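PDB 6FFL: Maltose/maltodextrin transport permease homologue from Bdellovibrio bacteriovorus HD100, which binds maltotriose through a maltose/maltodextrin-binding domain, the part in this chain, which is fused to a transmembrane permease subunit that probably carries such sugars across the membrane. Local coordinates for residues Trp155-Phe166 against Lys208-Ala219. Sequence-based numbering, arbitrary orientation.
Sequences WGLVFNYTEPFF and KIIPKECDYETA. With GLC (alpha-D-glucopyranose), chain B; GLC (alpha-D-glucopyranose), chain C; GLC (alpha-D-glucopyranose), chain D.
Leu-157 N donates to Ile-209 O at 3.0 Å, the one direct backbone hydrogen bond between 155-166 and 208-219; beyond Ile-210 the second chain loops out and returns as helix 216-224, whose Ala-219 and Tyr-216 come to 5.2 and 4.8 Å (CA to CA) from Val-158 and Asn-160. Pro-211, compact and rigid, lays CG over the five-membered ring of Trp-155, 3.6 Å from its centroid and only 5° off the normal, a CH-pi contact. Val-158, branched at CB, spreads CG1 against the same proline and CG2 against CB of Ala-219, where a small residue lets the helix come close. Tyr-161, with CG between its backbone N and carbonyl carbon (chi1 61°), reaches Ile-210, whose CD1 lies over one ring face; the tyrosine OH donates to Pro-211 O at 2.6 Å in the carbonyl plane, pairing an apolar face with a polar end. A water bridges turn and loop, accepting from Thr-162 N and donating to Asn-160 OD1 and Cys-214 O. Asp-215 N-caps the helix, its OD1 taking Thr-218 N at 2.8 Å. Phe-166 and Tyr-216 cross nearly at right angles, CZ to CD1 4.0 Å. Tyr-216 offers a ring face to O6 of the chain D glucose, and Glu-163 OE2, also salt-bridged to Arg-355, makes a very short 2.5 Å contact with O6 of the chain B glucose, which accepts from Phe-165 N: the aromatic-lined sugar cleft of a periplasmic-binding-protein fold.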
loop_
_atom_site.group_PDB
_atom_site.type_symbol
_atom_site.label_atom_id
_atom_site.label_comp_id
_atom_site.label_asym_id
_atom_site.label_seq_id
_atom_site.Cartn_x
_atom_site.Cartn_y
_atom_site.Cartn_z
ATOM N N TRP A 155 4.890 -23.459 -0.068
ATOM C CA TRP A 155 4.901 -22.781 1.216
ATOM C C TRP A 155 3.482 -22.582 1.718
ATOM O O TRP A 155 2.563 -22.338 0.931
ATOM C CB TRP A 155 5.605 -21.424 1.112
ATOM C CG TRP A 155 7.067 -21.606 1.004
ATOM C CD1 TRP A 155 7.819 -21.586 -0.128
ATOM C CD2 TRP A 155 7.960 -21.894 2.077
ATOM N NE1 TRP A 155 9.131 -21.827 0.177
ATOM C CE2 TRP A 155 9.243 -22.020 1.528
ATOM C CE3 TRP A 155 7.793 -22.056 3.457
ATOM C CZ2 TRP A 155 10.364 -22.291 2.309
ATOM C CZ3 TRP A 155 8.902 -22.325 4.231
ATOM C CH2 TRP A 155 10.171 -22.441 3.657
ATOM N N GLY A 156 3.302 -22.696 3.031
ATOM C CA GLY A 156 1.993 -22.423 3.591
ATOM C C GLY A 156 1.614 -20.961 3.451
ATOM O O GLY A 156 0.457 -20.632 3.167
ATOM N N LEU A 157 2.583 -20.065 3.630
ATOM C CA LEU A 157 2.304 -18.636 3.657
ATOM C C LEU A 157 3.506 -17.880 3.114
ATOM O O LEU A 157 4.642 -18.181 3.482
ATOM C CB LEU A 157 2.007 -18.161 5.088
ATOM C CG LEU A 157 1.844 -16.653 5.313
ATOM C CD1 LEU A 157 0.635 -16.124 4.549
ATOM C CD2 LEU A 157 1.699 -16.356 6.810
ATOM N N VAL A 158 3.254 -16.879 2.268
ATOM C CA VAL A 158 4.310 -15.986 1.792
ATOM C C VAL A 158 3.846 -14.551 1.942
ATOM O O VAL A 158 2.659 -14.243 1.756
ATOM C CB VAL A 158 4.706 -16.252 0.319
ATOM C CG1 VAL A 158 5.320 -17.659 0.161
ATOM C CG2 VAL A 158 3.500 -16.067 -0.616
ATOM N N PHE A 159 4.788 -13.671 2.262
ATOM C CA PHE A 159 4.557 -12.235 2.148
ATOM C C PHE A 159 5.883 -11.515 2.338
ATOM O O PHE A 159 6.890 -12.098 2.759
ATOM C CB PHE A 159 3.465 -11.712 3.106
ATOM C CG PHE A 159 3.767 -11.797 4.591
ATOM C CD1 PHE A 159 3.928 -13.016 5.237
ATOM C CD2 PHE A 159 3.750 -10.633 5.365
ATOM C CE1 PHE A 159 4.143 -13.072 6.608
ATOM C CE2 PHE A 159 3.961 -10.670 6.739
ATOM C CZ PHE A 159 4.158 -11.897 7.370
ATOM N N ASN A 160 5.867 -10.228 1.992
ATOM C CA ASN A 160 7.045 -9.373 2.033
ATOM C C ASN A 160 7.250 -8.902 3.473
ATOM O O ASN A 160 7.147 -7.723 3.800
ATOM C CB ASN A 160 6.869 -8.203 1.070
ATOM C CG ASN A 160 8.129 -7.381 0.911
ATOM O OD1 ASN A 160 9.229 -7.844 1.226
ATOM N ND2 ASN A 160 7.977 -6.151 0.434
ATOM N N TYR A 161 7.563 -9.864 4.343
ATOM C CA TYR A 161 7.520 -9.610 5.779
ATOM C C TYR A 161 8.686 -8.772 6.298
ATOM O O TYR A 161 8.669 -8.389 7.476
ATOM C CB TYR A 161 7.440 -10.941 6.537
ATOM C CG TYR A 161 8.606 -11.885 6.318
ATOM C CD1 TYR A 161 9.823 -11.690 6.965
ATOM C CD2 TYR A 161 8.476 -12.999 5.498
ATOM C CE1 TYR A 161 10.876 -12.561 6.780
ATOM C CE2 TYR A 161 9.528 -13.874 5.307
ATOM C CZ TYR A 161 10.718 -13.660 5.948
ATOM O OH TYR A 161 11.759 -14.541 5.760
ATOM N N THR A 162 9.693 -8.477 5.474
ATOM C CA THR A 162 10.734 -7.541 5.892
ATOM C C THR A 162 10.285 -6.087 5.804
ATOM O O THR A 162 10.869 -5.218 6.471
ATOM C CB THR A 162 11.998 -7.693 5.037
ATOM O OG1 THR A 162 11.685 -7.420 3.665
ATOM C CG2 THR A 162 12.591 -9.093 5.151
ATOM N N GLU A 163 9.304 -5.813 4.972
ATOM C CA GLU A 163 8.856 -4.457 4.674
ATOM C C GLU A 163 7.897 -3.990 5.760
ATOM O O GLU A 163 6.925 -4.677 6.041
ATOM C CB GLU A 163 8.168 -4.441 3.309
ATOM C CG GLU A 163 7.771 -3.068 2.794
ATOM C CD GLU A 163 8.950 -2.164 2.517
ATOM O OE1 GLU A 163 10.019 -2.679 2.126
ATOM O OE2 GLU A 163 8.824 -0.926 2.697
ATOM N N PRO A 164 8.130 -2.825 6.384
ATOM C CA PRO A 164 7.320 -2.458 7.556
ATOM C C PRO A 164 5.823 -2.402 7.295
ATOM O O PRO A 164 5.033 -2.737 8.185
ATOM C CB PRO A 164 7.875 -1.077 7.941
ATOM C CG PRO A 164 9.259 -1.081 7.443
ATOM C CD PRO A 164 9.270 -1.915 6.184
ATOM N N PHE A 165 5.402 -1.960 6.107
ATOM C CA PHE A 165 3.971 -1.941 5.806
ATOM C C PHE A 165 3.339 -3.303 6.055
ATOM O O PHE A 165 2.189 -3.388 6.502
ATOM C CB PHE A 165 3.761 -1.518 4.351
ATOM C CG PHE A 165 2.351 -1.083 4.029
ATOM C CD1 PHE A 165 1.819 0.076 4.586
ATOM C CD2 PHE A 165 1.577 -1.822 3.148
ATOM C CE1 PHE A 165 0.527 0.508 4.263
ATOM C CE2 PHE A 165 0.284 -1.415 2.819
ATOM C CZ PHE A 165 -0.245 -0.243 3.389
ATOM N N PHE A 166 4.089 -4.374 5.803
ATOM C CA PHE A 166 3.524 -5.715 5.867
ATOM C C PHE A 166 3.506 -6.290 7.279
ATOM O O PHE A 166 2.729 -7.219 7.537
ATOM C CB PHE A 166 4.286 -6.629 4.910
ATOM C CG PHE A 166 4.021 -6.329 3.453
ATOM C CD1 PHE A 166 4.629 -5.248 2.823
ATOM C CD2 PHE A 166 3.147 -7.124 2.720
ATOM C CE1 PHE A 166 4.374 -4.964 1.480
ATOM C CE2 PHE A 166 2.891 -6.845 1.373
ATOM C CZ PHE A 166 3.505 -5.769 0.761
ATOM N N LYS A 208 8.012 -22.467 10.748
ATOM C CA LYS A 208 8.625 -22.696 9.436
ATOM C C LYS A 208 7.567 -22.820 8.342
ATOM O O LYS A 208 7.599 -23.731 7.511
ATOM C CB LYS A 208 9.545 -23.920 9.456
ATOM C CG LYS A 208 10.508 -23.965 10.648
ATOM C CD LYS A 208 10.836 -25.417 11.000
ATOM C CE LYS A 208 12.317 -25.691 10.921
ATOM N NZ LYS A 208 13.085 -24.728 11.746
ATOM N N ILE A 209 6.634 -21.873 8.335
ATOM C CA ILE A 209 5.592 -21.831 7.315
ATOM C C ILE A 209 5.780 -20.694 6.320
ATOM O O ILE A 209 5.017 -20.624 5.343
ATOM C CB ILE A 209 4.181 -21.771 7.942
ATOM C CG1 ILE A 209 3.913 -20.427 8.619
ATOM C CG2 ILE A 209 4.006 -22.896 8.956
ATOM C CD1 ILE A 209 2.424 -20.212 8.892
ATOM N N ILE A 210 6.761 -19.809 6.525
ATOM C CA ILE A 210 7.105 -18.764 5.558
ATOM C C ILE A 210 8.571 -18.942 5.169
ATOM O O ILE A 210 9.367 -19.449 5.974
ATOM C CB ILE A 210 6.853 -17.349 6.118
ATOM C CG1 ILE A 210 7.765 -17.071 7.316
ATOM C CG2 ILE A 210 5.397 -17.154 6.498
ATOM C CD1 ILE A 210 7.614 -15.660 7.890
ATOM N N PRO A 211 8.972 -18.550 3.963
ATOM C CA PRO A 211 10.359 -18.774 3.536
ATOM C C PRO A 211 11.355 -17.923 4.314
ATOM O O PRO A 211 11.030 -16.862 4.847
ATOM C CB PRO A 211 10.346 -18.381 2.054
ATOM C CG PRO A 211 8.881 -18.361 1.659
ATOM C CD PRO A 211 8.141 -17.976 2.895
ATOM N N LYS A 212 12.601 -18.411 4.362
ATOM C CA LYS A 212 13.661 -17.653 5.030
ATOM C C LYS A 212 13.999 -16.372 4.277
ATOM O O LYS A 212 14.469 -15.402 4.884
ATOM C CB LYS A 212 14.913 -18.517 5.178
ATOM C CG LYS A 212 14.704 -19.775 5.998
ATOM C CD LYS A 212 14.719 -19.495 7.496
ATOM C CE LYS A 212 15.021 -20.770 8.276
ATOM N NZ LYS A 212 15.005 -20.573 9.751
ATOM N N GLU A 213 13.817 -16.364 2.959
ATOM C CA GLU A 213 14.022 -15.180 2.130
ATOM C C GLU A 213 12.778 -15.000 1.279
ATOM O O GLU A 213 12.396 -15.909 0.537
ATOM C CB GLU A 213 15.260 -15.312 1.234
ATOM C CG GLU A 213 16.469 -15.968 1.895
ATOM C CD GLU A 213 17.255 -15.005 2.763
ATOM O OE1 GLU A 213 16.970 -13.790 2.710
ATOM O OE2 GLU A 213 18.161 -15.462 3.493
ATOM N N CYS A 214 12.145 -13.832 1.376
ATOM C CA CYS A 214 10.866 -13.663 0.692
ATOM C C CYS A 214 10.636 -12.164 0.483
ATOM O O CYS A 214 10.021 -11.505 1.323
ATOM C CB CYS A 214 9.742 -14.299 1.486
ATOM S SG CYS A 214 8.208 -14.497 0.587
ATOM N N ASP A 215 11.137 -11.645 -0.638
ATOM C CA ASP A 215 10.846 -10.261 -0.978
ATOM C C ASP A 215 9.498 -10.197 -1.698
ATOM O O ASP A 215 8.801 -11.207 -1.846
ATOM C CB ASP A 215 11.998 -9.645 -1.780
ATOM C CG ASP A 215 12.197 -10.276 -3.153
ATOM O OD1 ASP A 215 11.364 -11.085 -3.610
ATOM O OD2 ASP A 215 13.224 -9.951 -3.792
ATOM N N TYR A 216 9.103 -9.000 -2.137
ATOM C CA TYR A 216 7.771 -8.858 -2.718
ATOM C C TYR A 216 7.607 -9.744 -3.946
ATOM O O TYR A 216 6.612 -10.471 -4.077
ATOM C CB TYR A 216 7.476 -7.401 -3.079
ATOM C CG TYR A 216 6.064 -7.245 -3.621
ATOM C CD1 TYR A 216 5.002 -6.962 -2.765
ATOM C CD2 TYR A 216 5.791 -7.404 -4.979
ATOM C CE1 TYR A 216 3.699 -6.831 -3.256
ATOM C CE2 TYR A 216 4.499 -7.282 -5.475
ATOM C CZ TYR A 216 3.459 -7.002 -4.605
ATOM O OH TYR A 216 2.181 -6.876 -5.107
ATOM N N GLU A 217 8.577 -9.703 -4.859
ATOM C CA GLU A 217 8.413 -10.449 -6.098
ATOM C C GLU A 217 8.452 -11.951 -5.860
ATOM O O GLU A 217 7.798 -12.708 -6.587
ATOM C CB GLU A 217 9.485 -10.052 -7.115
ATOM C CG GLU A 217 9.241 -10.639 -8.504
ATOM C CD GLU A 217 7.772 -10.579 -8.936
ATOM O OE1 GLU A 217 7.137 -9.509 -8.793
ATOM O OE2 GLU A 217 7.254 -11.611 -9.425
ATOM N N THR A 218 9.206 -12.398 -4.856
ATOM C CA THR A 218 9.246 -13.825 -4.550
ATOM C C THR A 218 7.889 -14.319 -4.053
ATOM O O THR A 218 7.393 -15.358 -4.508
ATOM C CB THR A 218 10.344 -14.104 -3.523
ATOM O OG1 THR A 218 11.624 -13.848 -4.124
ATOM C CG2 THR A 218 10.282 -15.556 -3.043
ATOM N N ALA A 219 7.261 -13.575 -3.134
ATOM C CA ALA A 219 5.929 -13.958 -2.661
ATOM C C ALA A 219 4.917 -13.898 -3.795
ATOM O O ALA A 219 4.069 -14.787 -3.933
ATOM C CB ALA A 219 5.488 -13.058 -1.503
HETATM C C1 GLC B . 3.920 2.036 2.506
HETATM C C2 GLC B . 4.061 3.559 2.560
HETATM C C3 GLC B . 5.523 3.944 2.309
HETATM C C4 GLC B . 6.424 3.251 3.316
HETATM C C5 GLC B . 6.204 1.731 3.261
HETATM C C6 GLC B . 6.942 1.051 4.409
HETATM O O2 GLC B . 3.192 4.192 1.600
HETATM O O3 GLC B . 5.688 5.373 2.442
HETATM O O4 GLC B . 7.792 3.556 3.008
HETATM O O5 GLC B . 4.813 1.454 3.459
HETATM O O6 GLC B . 6.985 -0.383 4.247
HETATM C C1 GLC C . 2.283 -0.889 -1.513
HETATM C C2 GLC C . 1.495 0.269 -0.913
HETATM C C3 GLC C . 2.390 1.330 -0.292
HETATM C C4 GLC C . 3.340 0.638 0.680
HETATM C C5 GLC C . 4.128 -0.437 -0.065
HETATM C C6 GLC C . 5.103 -1.158 0.872
HETATM O O2 GLC C . 0.683 0.837 -1.958
HETATM O O3 GLC C . 1.563 2.271 0.414
HETATM O O4 GLC C . 4.258 1.585 1.202
HETATM O O5 GLC C . 3.204 -1.401 -0.559
HETATM O O6 GLC C . 6.074 -1.897 0.100
HETATM C C1 GLC D . 3.070 -2.141 -6.534
HETATM C C2 GLC D . 1.859 -1.273 -6.179
HETATM C C3 GLC D . 2.112 -0.462 -4.916
HETATM C C4 GLC D . 2.621 -1.350 -3.780
HETATM C C5 GLC D . 3.823 -2.181 -4.250
HETATM C C6 GLC D . 4.265 -3.176 -3.178
HETATM O O1 GLC D . 4.152 -1.302 -6.942
HETATM O O2 GLC D . 1.585 -0.346 -7.233
HETATM O O3 GLC D . 0.893 0.221 -4.553
HETATM O O4 GLC D . 2.977 -0.490 -2.679
HETATM O O5 GLC D . 3.485 -2.944 -5.413
HETATM O O6 GLC D . 5.480 -3.827 -3.576
HETATM O O HOH W 1 10.326 -9.941 3.261
#